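Local atomic coordinates of tryptophan--tRNA ligase (Aeropyrum pernix, PDB entry 3A04), a protein that catalyses the ATP-dependent attachment of L-tryptophan to its cognate tRNA, releasing AMP and diphosphate. Residues F105-D110 with E147-T152; T156-L161 with Q192-L197; H198-E203 with V236-P241; Q93-Q98 with L139-K144. One frame throughout, in Å; residues are numbered along the deposited sequence. Where two conformers were deposited one is given.

Interaction 1 of 4, residues F105-D110 with E147-T152; sequences FVAIAD and EFYFQT
Val106 and Tyr149 lock two neighbouring parallel strands of the class I synthetase catalytic fold, strand 147-150 lying at the border of the sheet within this chain and strand 103-108 next to it. The backbone ladder alternates as parallel pairing requires: Val106 N donates to Glu147 O, Val106 O accepts from Tyr149 N, Ile108 N reaches Tyr149 O at 2.8 Å, and Gln151 N closes the series on Ile108 O.

Apolar contacts divide between the two sheet faces. Val106 CB meets Phe148 CD1 at 3.6 Å and Ile108 CG2 meets Phe150 CD1 at 3.8 Å, side chains lying alongside each other; Phe148, Ile108 and Phe150 also pack against helix 121-139. On the other face Tyr149 takes the position between backbone N and carbonyl carbon (chi1 73°), which folds its ring back over Ala107, whose CA makes a CH-pi contact 4.0 Å from the ring centroid. Glu147 runs beside Phe105, bringing OE2 to the ring edge, while OE2 also forms a salt bridge with Arg154.

Polar groups extend the contact beyond the ladder. The polar ends of Tyr149 and Gln151 find their partner in Asp195, and Gln151 O and Thr152 O are bonded by Gln163 and Arg160 of the second subunit. Asp110, whose OD2 also pairs with Arg121, receives Thr152 N at 3.1 Å on the syn lone pair of OD1.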
# COMPACT_ATOMS: atom_id res chain seq x y z
N PHE A 105 -17.71 -4.27 12.23
CA PHE A 105 -16.68 -3.40 11.72
C PHE A 105 -17.24 -2.81 10.45
O PHE A 105 -17.73 -3.52 9.58
CB PHE A 105 -15.40 -4.20 11.35
CG PHE A 105 -14.64 -4.72 12.57
CD1 PHE A 105 -14.96 -5.92 13.15
CD2 PHE A 105 -13.61 -3.92 13.15
CE1 PHE A 105 -14.22 -6.39 14.27
CE2 PHE A 105 -12.86 -4.38 14.28
CZ PHE A 105 -13.19 -5.64 14.81
N VAL A 106 -17.08 -1.50 10.31
CA VAL A 106 -17.50 -0.80 9.11
C VAL A 106 -16.32 -0.04 8.54
O VAL A 106 -15.80 0.90 9.16
CB VAL A 106 -18.65 0.20 9.40
CG1 VAL A 106 -19.00 0.93 8.06
CG2 VAL A 106 -19.93 -0.59 9.86
N ALA A 107 -15.88 -0.44 7.35
CA ALA A 107 -14.76 0.25 6.73
C ALA A 107 -15.33 1.35 5.81
O ALA A 107 -16.27 1.11 5.04
CB ALA A 107 -13.92 -0.73 5.88
N ILE A 108 -14.73 2.54 5.89
CA ILE A 108 -14.92 3.59 4.91
C ILE A 108 -13.81 3.56 3.89
O ILE A 108 -12.63 3.81 4.21
CB ILE A 108 -14.99 4.97 5.62
CG1 ILE A 108 -16.03 4.95 6.75
CG2 ILE A 108 -15.09 6.11 4.57
CD1 ILE A 108 -17.60 4.85 6.28
N ALA A 109 -14.20 3.30 2.63
CA ALA A 109 -13.24 3.23 1.52
C ALA A 109 -12.73 4.51 0.98
O ALA A 109 -12.81 4.72 -0.22
CB ALA A 109 -13.86 2.30 0.36
N ASP A 110 -12.19 5.41 1.86
CA ASP A 110 -11.75 6.72 1.41
C ASP A 110 -10.45 6.70 0.60
O ASP A 110 -10.23 7.61 -0.20
CB ASP A 110 -11.58 7.71 2.63
CG ASP A 110 -10.36 7.37 3.52
OD1 ASP A 110 -10.16 6.17 3.90
OD2 ASP A 110 -9.60 8.32 3.94
N GLU A 147 -17.35 -0.59 15.23
CA GLU A 147 -16.00 0.00 14.99
C GLU A 147 -15.94 0.56 13.58
O GLU A 147 -15.82 -0.21 12.61
CB GLU A 147 -14.95 -1.07 15.26
CG GLU A 147 -13.45 -0.54 15.16
CD GLU A 147 -12.47 -1.37 16.00
OE1 GLU A 147 -12.85 -1.89 17.12
OE2 GLU A 147 -11.31 -1.53 15.53
N PHE A 148 -16.06 1.87 13.43
CA PHE A 148 -15.96 2.50 12.10
C PHE A 148 -14.49 2.91 11.91
O PHE A 148 -13.89 3.38 12.88
CB PHE A 148 -16.75 3.80 12.05
CG PHE A 148 -18.29 3.61 12.27
CD1 PHE A 148 -19.11 3.31 11.20
CD2 PHE A 148 -18.84 3.73 13.54
CE1 PHE A 148 -20.53 3.14 11.36
CE2 PHE A 148 -20.29 3.58 13.73
CZ PHE A 148 -21.09 3.29 12.63
N TYR A 149 -13.99 2.87 10.65
CA TYR A 149 -12.65 3.35 10.40
C TYR A 149 -12.48 3.75 8.99
O TYR A 149 -13.26 3.27 8.10
CB TYR A 149 -11.60 2.29 10.83
CG TYR A 149 -11.53 1.11 9.88
CD1 TYR A 149 -10.69 1.15 8.74
CD2 TYR A 149 -12.32 -0.01 10.13
CE1 TYR A 149 -10.62 -0.01 7.84
CE2 TYR A 149 -12.31 -1.17 9.27
CZ TYR A 149 -11.42 -1.12 8.13
OH TYR A 149 -11.39 -2.16 7.24
N PHE A 150 -11.41 4.53 8.75
CA PHE A 150 -11.04 4.96 7.40
C PHE A 150 -9.83 4.12 6.96
O PHE A 150 -8.93 3.90 7.79
CB PHE A 150 -10.57 6.42 7.37
CG PHE A 150 -11.65 7.41 7.66
CD1 PHE A 150 -12.47 7.89 6.64
CD2 PHE A 150 -11.88 7.86 8.96
CE1 PHE A 150 -13.51 8.87 6.94
CE2 PHE A 150 -12.95 8.83 9.24
CZ PHE A 150 -13.71 9.30 8.25
N GLN A 151 -9.88 3.64 5.72
CA GLN A 151 -8.77 2.91 5.10
C GLN A 151 -7.46 3.73 5.23
O GLN A 151 -6.42 3.12 5.37
CB GLN A 151 -8.95 2.69 3.59
CG GLN A 151 -10.10 1.69 3.26
CD GLN A 151 -10.33 1.57 1.76
OE1 GLN A 151 -10.12 2.50 0.99
NE2 GLN A 151 -10.84 0.42 1.36
N THR A 152 -7.55 5.05 5.25
CA THR A 152 -6.34 5.84 5.21
C THR A 152 -5.94 6.18 6.65
O THR A 152 -5.01 6.97 6.86
CB THR A 152 -6.44 7.17 4.41
OG1 THR A 152 -7.44 8.01 5.02
CG2 THR A 152 -6.74 6.96 2.89

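Interaction 2 of 4, residues T156-L161 with Q192-L197; sequences TPYFRL and QAADIL
Tyr158 reaches from helix 156-165 to Asp195 on helix 183-197, and its hydroxyl donates to Asp195 OD1 at 2.6 Å. The two short helical segments run at 130° to each other with their axes 9.2 Å apart, and Ala194 faces the partner helix at the crossing. With CG anti to the backbone N (chi1 163°), the tyrosine ring extends toward the other helix. Its CE1 lies 3.9 Å from Ala194 CB, and Asp195 OD1 stands at the ring edge near its plane. The ring and carboxylate planes are only modestly inclined, yet the hydroxyl approaches OD1 from the syn side, 31° out of the carboxylate plane.

This polar end is the close part of the contact; the leucine end is looser. Leu161 CB stays 4.4 Å from Ala194 CB, and Leu161 CD1 comes no nearer than 4.3 Å to Leu197 C. Away from helix 183-197, the first helix faces the dimer interface, where Arg160 makes a cation-pi contact with Phe372 of the second subunit.

A phenylalanine in place of Tyr158 would probably leave Asp195 OD1 without one of its donors and the carboxylate freer to turn. That carboxylate also accepts from Tyr149 OH at OD1 and from Gln151 NE2 at OD2, so donors on both of its oxygens probably hold this buried group against rotation.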
# COMPACT_ATOMS: atom_id res chain seq x y z
N THR A 156 -0.57 0.68 11.40
CA THR A 156 0.53 -0.13 10.86
C THR A 156 0.22 -1.57 10.54
O THR A 156 0.55 -2.02 9.46
CB THR A 156 1.82 0.04 11.75
OG1 THR A 156 2.20 1.40 11.67
CG2 THR A 156 2.99 -0.80 11.14
N PRO A 157 -0.37 -2.31 11.49
CA PRO A 157 -0.55 -3.74 11.18
C PRO A 157 -1.48 -4.00 9.96
O PRO A 157 -1.28 -4.97 9.16
CB PRO A 157 -1.14 -4.34 12.50
CG PRO A 157 -1.10 -3.26 13.52
CD PRO A 157 -0.81 -1.93 12.85
N TYR A 158 -2.48 -3.13 9.79
CA TYR A 158 -3.45 -3.25 8.68
C TYR A 158 -2.70 -2.96 7.42
O TYR A 158 -2.80 -3.61 6.44
CB TYR A 158 -4.50 -2.12 8.85
CG TYR A 158 -5.37 -1.78 7.68
CD1 TYR A 158 -6.53 -2.51 7.43
CD2 TYR A 158 -5.16 -0.63 6.95
CE1 TYR A 158 -7.39 -2.15 6.39
CE2 TYR A 158 -5.99 -0.26 5.94
CZ TYR A 158 -7.13 -0.96 5.70
OH TYR A 158 -7.94 -0.53 4.68
N PHE A 159 -1.91 -1.93 7.42
CA PHE A 159 -1.22 -1.61 6.20
C PHE A 159 -0.11 -2.64 5.89
O PHE A 159 0.16 -2.90 4.77
CB PHE A 159 -0.56 -0.15 5.99
CG PHE A 159 -0.30 0.17 4.52
CD1 PHE A 159 -1.32 0.50 3.65
CD2 PHE A 159 0.98 0.16 3.99
CE1 PHE A 159 -1.05 0.77 2.34
CE2 PHE A 159 1.20 0.46 2.66
CZ PHE A 159 0.18 0.73 1.88
N ARG A 160 0.52 -3.18 6.91
CA ARG A 160 1.51 -4.23 6.64
C ARG A 160 0.88 -5.41 5.89
O ARG A 160 1.52 -6.04 5.02
CB ARG A 160 2.10 -4.73 7.95
CG ARG A 160 3.32 -5.67 7.71
CD ARG A 160 3.97 -6.08 9.06
NE ARG A 160 4.31 -4.97 9.92
CZ ARG A 160 4.13 -4.96 11.23
NH1 ARG A 160 3.58 -5.99 11.84
NH2 ARG A 160 4.51 -3.90 11.92
N LEU A 161 -0.40 -5.74 6.15
CA LEU A 161 -0.93 -6.83 5.37
C LEU A 161 -0.98 -6.49 3.91
O LEU A 161 -0.84 -7.39 3.07
CB LEU A 161 -2.42 -7.17 5.83
CG LEU A 161 -2.56 -7.78 7.24
CD1 LEU A 161 -4.06 -7.82 7.61
CD2 LEU A 161 -1.95 -9.20 7.18
N GLN A 192 -8.93 -3.84 0.01
CA GLN A 192 -10.19 -4.45 0.36
C GLN A 192 -9.97 -5.78 1.00
O GLN A 192 -10.76 -6.18 1.84
CB GLN A 192 -11.03 -4.54 -0.95
CG GLN A 192 -12.44 -4.41 -0.80
CD GLN A 192 -13.22 -4.89 -2.07
OE1 GLN A 192 -14.37 -5.41 -1.97
NE2 GLN A 192 -12.57 -4.74 -3.25
N ALA A 193 -8.95 -6.56 0.56
CA ALA A 193 -8.71 -7.85 1.24
C ALA A 193 -8.27 -7.54 2.69
O ALA A 193 -8.59 -8.29 3.60
CB ALA A 193 -7.56 -8.60 0.52
N ALA A 194 -7.36 -6.55 2.86
CA ALA A 194 -6.99 -6.16 4.24
C ALA A 194 -8.16 -5.72 5.09
O ALA A 194 -8.21 -6.00 6.32
CB ALA A 194 -5.89 -5.05 4.19
N ASP A 195 -9.08 -4.96 4.50
CA ASP A 195 -10.31 -4.60 5.29
C ASP A 195 -10.94 -5.88 5.91
O ASP A 195 -11.27 -5.92 7.09
CB ASP A 195 -11.36 -3.91 4.37
CG ASP A 195 -10.96 -2.48 4.01
OD1 ASP A 195 -10.21 -1.85 4.82
OD2 ASP A 195 -11.31 -2.00 2.91
N ILE A 196 -11.12 -6.93 5.10
CA ILE A 196 -11.71 -8.18 5.63
C ILE A 196 -10.82 -8.91 6.65
O ILE A 196 -11.28 -9.32 7.74
CB ILE A 196 -12.05 -9.13 4.44
CG1 ILE A 196 -13.09 -8.41 3.56
CG2 ILE A 196 -12.47 -10.53 4.96
CD1 ILE A 196 -13.24 -9.00 2.07
N LEU A 197 -9.55 -9.08 6.32
CA LEU A 197 -8.68 -9.97 7.10
C LEU A 197 -8.07 -9.28 8.30
O LEU A 197 -7.70 -9.97 9.19
CB LEU A 197 -7.55 -10.45 6.17
CG LEU A 197 -8.09 -11.38 5.07
CD1 LEU A 197 -7.02 -11.64 4.04
CD2 LEU A 197 -8.69 -12.74 5.58

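Interaction 3 of 4, residues H198-E203 with V236-P241; sequences HVQLDE and VELERP
Gln200 turns its amide edge-on to the backbone of Glu239, making a pair of hydrogen bonds between the loop that follows helix 183-197 and the extended loop leading into strand 242-246 of the class I catalytic fold. Gln200 OE1 accepts from Glu239 N at 2.6 Å, and Gln200 NE2 donates to Glu239 O at 2.8 Å. Both bonds are nearly straight. Each donor lies in the plane of the carbonyl it meets, on a lone pair, and Glu239 O is also close to the plane of the Gln200 amide. The side chain gets there with CG beside the backbone N (chi1 -62°) and an extended continuation to the amide. Paired bonds at opposite ends of one amide fix its flip, oxygen toward N-H and nitrogen toward carbonyl.

Leu238 flanks this pair, its CD2 lying 3.9 Å from Gln200 CB, while its side chain also rests on Ala229 of helix 219-231. The Glu239 side chain instead leads away, where OE2 bonds His209.

At the other end of the contact, Leu201 and Val236 cross at about a right angle and meet through methyls, Leu201 CD2 to Val236 CG2 at 3.7 Å. Phe372 of the second subunit packs on both, so the apolar end of the contact borders the dimer interface. A water supplements the paired bonds, donating to Gln200 OE1 at 2.8 Å and to Glu237 O at 3.2 Å.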
# COMPACT_ATOMS: atom_id res chain seq x y z
N HIS A 198 -7.89 -7.93 8.33
CA HIS A 198 -7.08 -7.32 9.40
C HIS A 198 -7.74 -7.50 10.77
O HIS A 198 -7.08 -7.45 11.78
CB HIS A 198 -6.85 -5.79 9.19
CG HIS A 198 -8.04 -4.94 9.56
ND1 HIS A 198 -9.20 -4.90 8.82
CD2 HIS A 198 -8.23 -4.07 10.61
CE1 HIS A 198 -10.06 -4.05 9.38
NE2 HIS A 198 -9.51 -3.55 10.48
N VAL A 199 -9.07 -7.69 10.81
CA VAL A 199 -9.74 -7.83 12.12
C VAL A 199 -9.32 -9.08 12.91
O VAL A 199 -9.49 -9.18 14.14
CB VAL A 199 -11.32 -7.83 11.98
CG1 VAL A 199 -11.74 -6.57 11.26
CG2 VAL A 199 -11.88 -9.15 11.33
N GLN A 200 -8.71 -10.00 12.18
CA GLN A 200 -8.11 -11.21 12.76
C GLN A 200 -6.79 -10.97 13.51
O GLN A 200 -6.38 -11.79 14.33
CB GLN A 200 -7.82 -12.19 11.62
CG GLN A 200 -9.09 -12.61 10.89
CD GLN A 200 -8.77 -13.82 9.98
OE1 GLN A 200 -8.15 -14.81 10.41
NE2 GLN A 200 -9.30 -13.81 8.83
N LEU A 201 -6.13 -9.84 13.27
CA LEU A 201 -4.91 -9.53 14.05
C LEU A 201 -5.22 -9.13 15.48
O LEU A 201 -6.21 -8.45 15.72
CB LEU A 201 -4.15 -8.37 13.39
CG LEU A 201 -3.83 -8.55 11.85
CD1 LEU A 201 -3.29 -7.22 11.25
CD2 LEU A 201 -2.82 -9.76 11.66
N ASP A 202 -4.31 -9.46 16.41
CA ASP A 202 -4.50 -9.14 17.79
C ASP A 202 -4.67 -7.66 17.98
O ASP A 202 -5.48 -7.26 18.79
CB ASP A 202 -3.31 -9.66 18.59
CG ASP A 202 -3.26 -11.21 18.51
OD1 ASP A 202 -4.37 -11.84 18.44
OD2 ASP A 202 -2.17 -11.75 18.42
N GLU A 203 -3.95 -6.83 17.21
CA GLU A 203 -4.12 -5.39 17.34
C GLU A 203 -5.52 -4.84 17.11
O GLU A 203 -5.83 -3.71 17.53
CB GLU A 203 -3.21 -4.66 16.38
CG GLU A 203 -1.72 -4.84 16.77
CD GLU A 203 -1.03 -5.97 16.01
OE1 GLU A 203 -1.69 -6.90 15.49
OE2 GLU A 203 0.24 -5.99 15.94
N VAL A 236 1.55 -14.90 8.69
CA VAL A 236 0.62 -14.56 9.73
C VAL A 236 -0.58 -15.51 9.48
O VAL A 236 -1.01 -15.77 8.33
CB VAL A 236 0.23 -13.00 9.68
CG1 VAL A 236 -0.53 -12.74 8.50
CG2 VAL A 236 -0.67 -12.63 10.86
N GLU A 237 -1.09 -16.06 10.56
CA GLU A 237 -2.08 -17.13 10.45
C GLU A 237 -3.50 -16.48 10.36
O GLU A 237 -3.95 -15.78 11.30
CB GLU A 237 -1.97 -18.06 11.70
CG GLU A 237 -0.57 -18.84 11.78
CD GLU A 237 -0.05 -19.34 10.41
OE1 GLU A 237 -0.67 -20.24 9.81
OE2 GLU A 237 1.00 -18.83 9.91
N LEU A 238 -4.14 -16.68 9.23
CA LEU A 238 -5.45 -16.06 8.93
C LEU A 238 -6.41 -17.14 8.55
O LEU A 238 -6.07 -18.09 7.88
CB LEU A 238 -5.31 -15.07 7.77
CG LEU A 238 -4.34 -13.90 8.03
CD1 LEU A 238 -3.98 -13.13 6.73
CD2 LEU A 238 -4.88 -12.93 9.15
N GLU A 239 -7.65 -16.98 9.00
CA GLU A 239 -8.72 -17.85 8.58
C GLU A 239 -9.41 -17.28 7.31
O GLU A 239 -9.56 -16.01 7.11
CB GLU A 239 -9.71 -18.09 9.76
CG GLU A 239 -11.07 -18.85 9.29
CD GLU A 239 -11.96 -19.46 10.42
OE1 GLU A 239 -11.42 -20.38 11.08
OE2 GLU A 239 -13.22 -19.06 10.62
N ARG A 240 -9.87 -18.19 6.46
CA ARG A 240 -10.64 -17.82 5.29
C ARG A 240 -11.98 -17.15 5.74
O ARG A 240 -12.66 -17.67 6.63
CB ARG A 240 -10.95 -19.09 4.46
CG ARG A 240 -9.68 -19.57 3.71
CD ARG A 240 -10.01 -20.81 2.78
NE ARG A 240 -10.43 -21.96 3.57
CZ ARG A 240 -9.63 -22.80 4.24
NH1 ARG A 240 -8.28 -22.69 4.17
NH2 ARG A 240 -10.18 -23.81 4.95
N PRO A 241 -12.31 -15.96 5.21
CA PRO A 241 -13.57 -15.35 5.71
C PRO A 241 -14.82 -16.05 5.18
O PRO A 241 -14.85 -16.48 4.04
CB PRO A 241 -13.53 -13.92 5.13
CG PRO A 241 -12.52 -14.07 3.88
CD PRO A 241 -11.47 -15.02 4.48
O HOH W 1 -6.81 -15.95 12.65

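Interaction 4 of 4, residues Q93-Q98 with L139-K144; sequences QLIYLQ and LGLDPK
Ile95 and Leu141 interlock where helix 85-99 faces the loop after helix 121-139. Ile95 CG1 is placed beside the backbone N and CD1 continues in an extended line, which carries this methyl to 3.3 Å from Leu139 O and 3.6 Å from Leu141 N. Leu141 has unusual torsions, chi1 -148° and chi2 48°, and they split its methyls: CD1 sits 3.8 Å from both Leu94 CB and Ile95 CG1, whereas CD2 approaches Leu94 CD1. Leu94 and Leu141 both continue onto Val106 of strand 103-108.

Just before Leu141 the chain leaves helix 121-139 through a Schellman motif, with Gly140 at positive phi. A side chain there would run into the preceding carbonyl oxygen and lie close to Ile95 CD1.

Gln98 reaches across from the next turn of the helix with CG anti to the backbone N. Its OE1 accepts from Asp142 N at 2.8 Å, the donor tilted 18° from the carbonyl plane, and a water at 2.7 Å from the same OE1 also donates to Gly140 O. Gln98 NE2 is held by Thr146 OG1. An alanine at this position would remove the amide and is likely to leave Asp142 N without its acceptor and the water with only Gly140 O of its two acceptors here. The Asp142 side chain crosses that of Gln98 at about a right angle, and its OD1 accepts from Lys144 N at 2.7 Å in an Asx turn.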
# COMPACT_ATOMS: atom_id res chain seq x y z
N GLN A 93 -28.69 -5.94 7.74
CA GLN A 93 -28.01 -7.25 8.08
C GLN A 93 -26.95 -7.03 9.18
O GLN A 93 -26.83 -7.81 10.06
CB GLN A 93 -27.31 -7.80 6.82
CG GLN A 93 -28.33 -8.14 5.75
CD GLN A 93 -27.71 -8.64 4.51
OE1 GLN A 93 -27.05 -9.67 4.52
NE2 GLN A 93 -27.87 -7.89 3.41
N LEU A 94 -26.17 -5.95 9.15
CA LEU A 94 -25.32 -5.65 10.32
C LEU A 94 -26.02 -5.48 11.63
O LEU A 94 -25.53 -5.97 12.66
CB LEU A 94 -24.41 -4.41 10.11
CG LEU A 94 -23.73 -4.27 8.75
CD1 LEU A 94 -22.98 -2.89 8.67
CD2 LEU A 94 -22.74 -5.46 8.57
N ILE A 95 -27.17 -4.78 11.62
CA ILE A 95 -27.88 -4.54 12.90
C ILE A 95 -28.40 -5.84 13.43
O ILE A 95 -28.31 -6.13 14.61
CB ILE A 95 -29.09 -3.53 12.68
CG1 ILE A 95 -28.47 -2.15 12.36
CG2 ILE A 95 -30.00 -3.46 13.92
CD1 ILE A 95 -29.48 -1.04 11.90
N TYR A 96 -28.97 -6.65 12.58
CA TYR A 96 -29.41 -7.96 13.08
C TYR A 96 -28.22 -8.71 13.77
O TYR A 96 -28.32 -9.21 14.90
CB TYR A 96 -29.96 -8.78 11.86
CG TYR A 96 -30.12 -10.26 12.18
CD1 TYR A 96 -31.26 -10.73 12.87
CD2 TYR A 96 -29.12 -11.21 11.77
CE1 TYR A 96 -31.42 -12.12 13.17
CE2 TYR A 96 -29.26 -12.58 12.12
CZ TYR A 96 -30.43 -13.03 12.80
OH TYR A 96 -30.57 -14.39 13.16
N LEU A 97 -27.11 -8.82 13.05
CA LEU A 97 -25.98 -9.54 13.64
C LEU A 97 -25.53 -8.83 14.89
O LEU A 97 -25.23 -9.50 15.84
CB LEU A 97 -24.83 -9.69 12.58
CG LEU A 97 -25.31 -10.50 11.33
CD1 LEU A 97 -24.31 -10.36 10.19
CD2 LEU A 97 -25.38 -12.04 11.67
N GLN A 98 -25.49 -7.50 14.92
CA GLN A 98 -25.03 -6.83 16.13
C GLN A 98 -25.94 -7.15 17.33
O GLN A 98 -25.43 -7.41 18.44
CB GLN A 98 -25.00 -5.32 15.93
CG GLN A 98 -24.43 -4.53 17.11
CD GLN A 98 -24.13 -3.13 16.69
OE1 GLN A 98 -25.03 -2.33 16.49
NE2 GLN A 98 -22.84 -2.79 16.53
N LEU A 139 -30.25 4.44 11.62
CA LEU A 139 -30.89 3.16 11.37
C LEU A 139 -30.91 2.22 12.53
O LEU A 139 -31.72 1.32 12.54
CB LEU A 139 -30.28 2.41 10.15
CG LEU A 139 -30.65 2.84 8.73
CD1 LEU A 139 -29.78 2.08 7.69
CD2 LEU A 139 -32.23 2.68 8.35
N GLY A 140 -29.97 2.35 13.46
CA GLY A 140 -29.97 1.56 14.67
C GLY A 140 -28.65 0.86 14.95
O GLY A 140 -28.57 0.04 15.85
N LEU A 141 -27.64 1.12 14.12
CA LEU A 141 -26.30 0.56 14.37
C LEU A 141 -25.75 1.25 15.63
O LEU A 141 -25.92 2.45 15.81
CB LEU A 141 -25.37 0.77 13.15
CG LEU A 141 -24.29 -0.28 12.87
CD1 LEU A 141 -24.76 -1.79 12.90
CD2 LEU A 141 -23.49 0.05 11.52
N ASP A 142 -25.24 0.49 16.57
CA ASP A 142 -24.87 1.04 17.87
C ASP A 142 -23.61 1.94 17.81
O ASP A 142 -22.53 1.46 17.41
CB ASP A 142 -24.60 -0.15 18.77
CG ASP A 142 -24.18 0.26 20.24
OD1 ASP A 142 -23.71 1.36 20.50
OD2 ASP A 142 -24.21 -0.64 21.09
N PRO A 143 -23.72 3.22 18.20
CA PRO A 143 -22.53 4.12 18.10
C PRO A 143 -21.36 3.73 19.00
O PRO A 143 -20.25 4.10 18.68
CB PRO A 143 -23.06 5.49 18.56
CG PRO A 143 -24.24 5.17 19.47
CD PRO A 143 -24.86 3.89 18.86
N LYS A 144 -21.62 3.03 20.10
CA LYS A 144 -20.60 2.69 21.07
C LYS A 144 -19.82 1.46 20.59
O LYS A 144 -18.57 1.50 20.57
CB LYS A 144 -21.21 2.36 22.46
CG LYS A 144 -20.18 2.24 23.62
CD LYS A 144 -20.75 1.51 24.86
CE LYS A 144 -19.73 1.45 26.02
NZ LYS A 144 -18.46 0.66 25.72
O HOH W 2 -27.73 -2.49 16.82

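How the interactions relate
From the N terminus, helix 85-99 leads directly into strand 103-108, and helix 121-139 returns the chain to strand 147-150. Interaction 4 ties the first helix to the loop after the second, and interaction 1 joins the two strands; their segments alternate, so the loops they close cross, and they touch where Val106 meets Leu94 and Leu141. Interaction 2 then closes the stretch from helix 156-165 to helix 183-197, and interaction 3 the following one, up to strand 242-246, in series. Asp195 connects interactions 1 and 2, while His198 brings interaction 3 against both. Interactions 1 to 3 reach the second subunit; interaction 4 lies about 23 Å, centre to centre, from interactions 2 and 3.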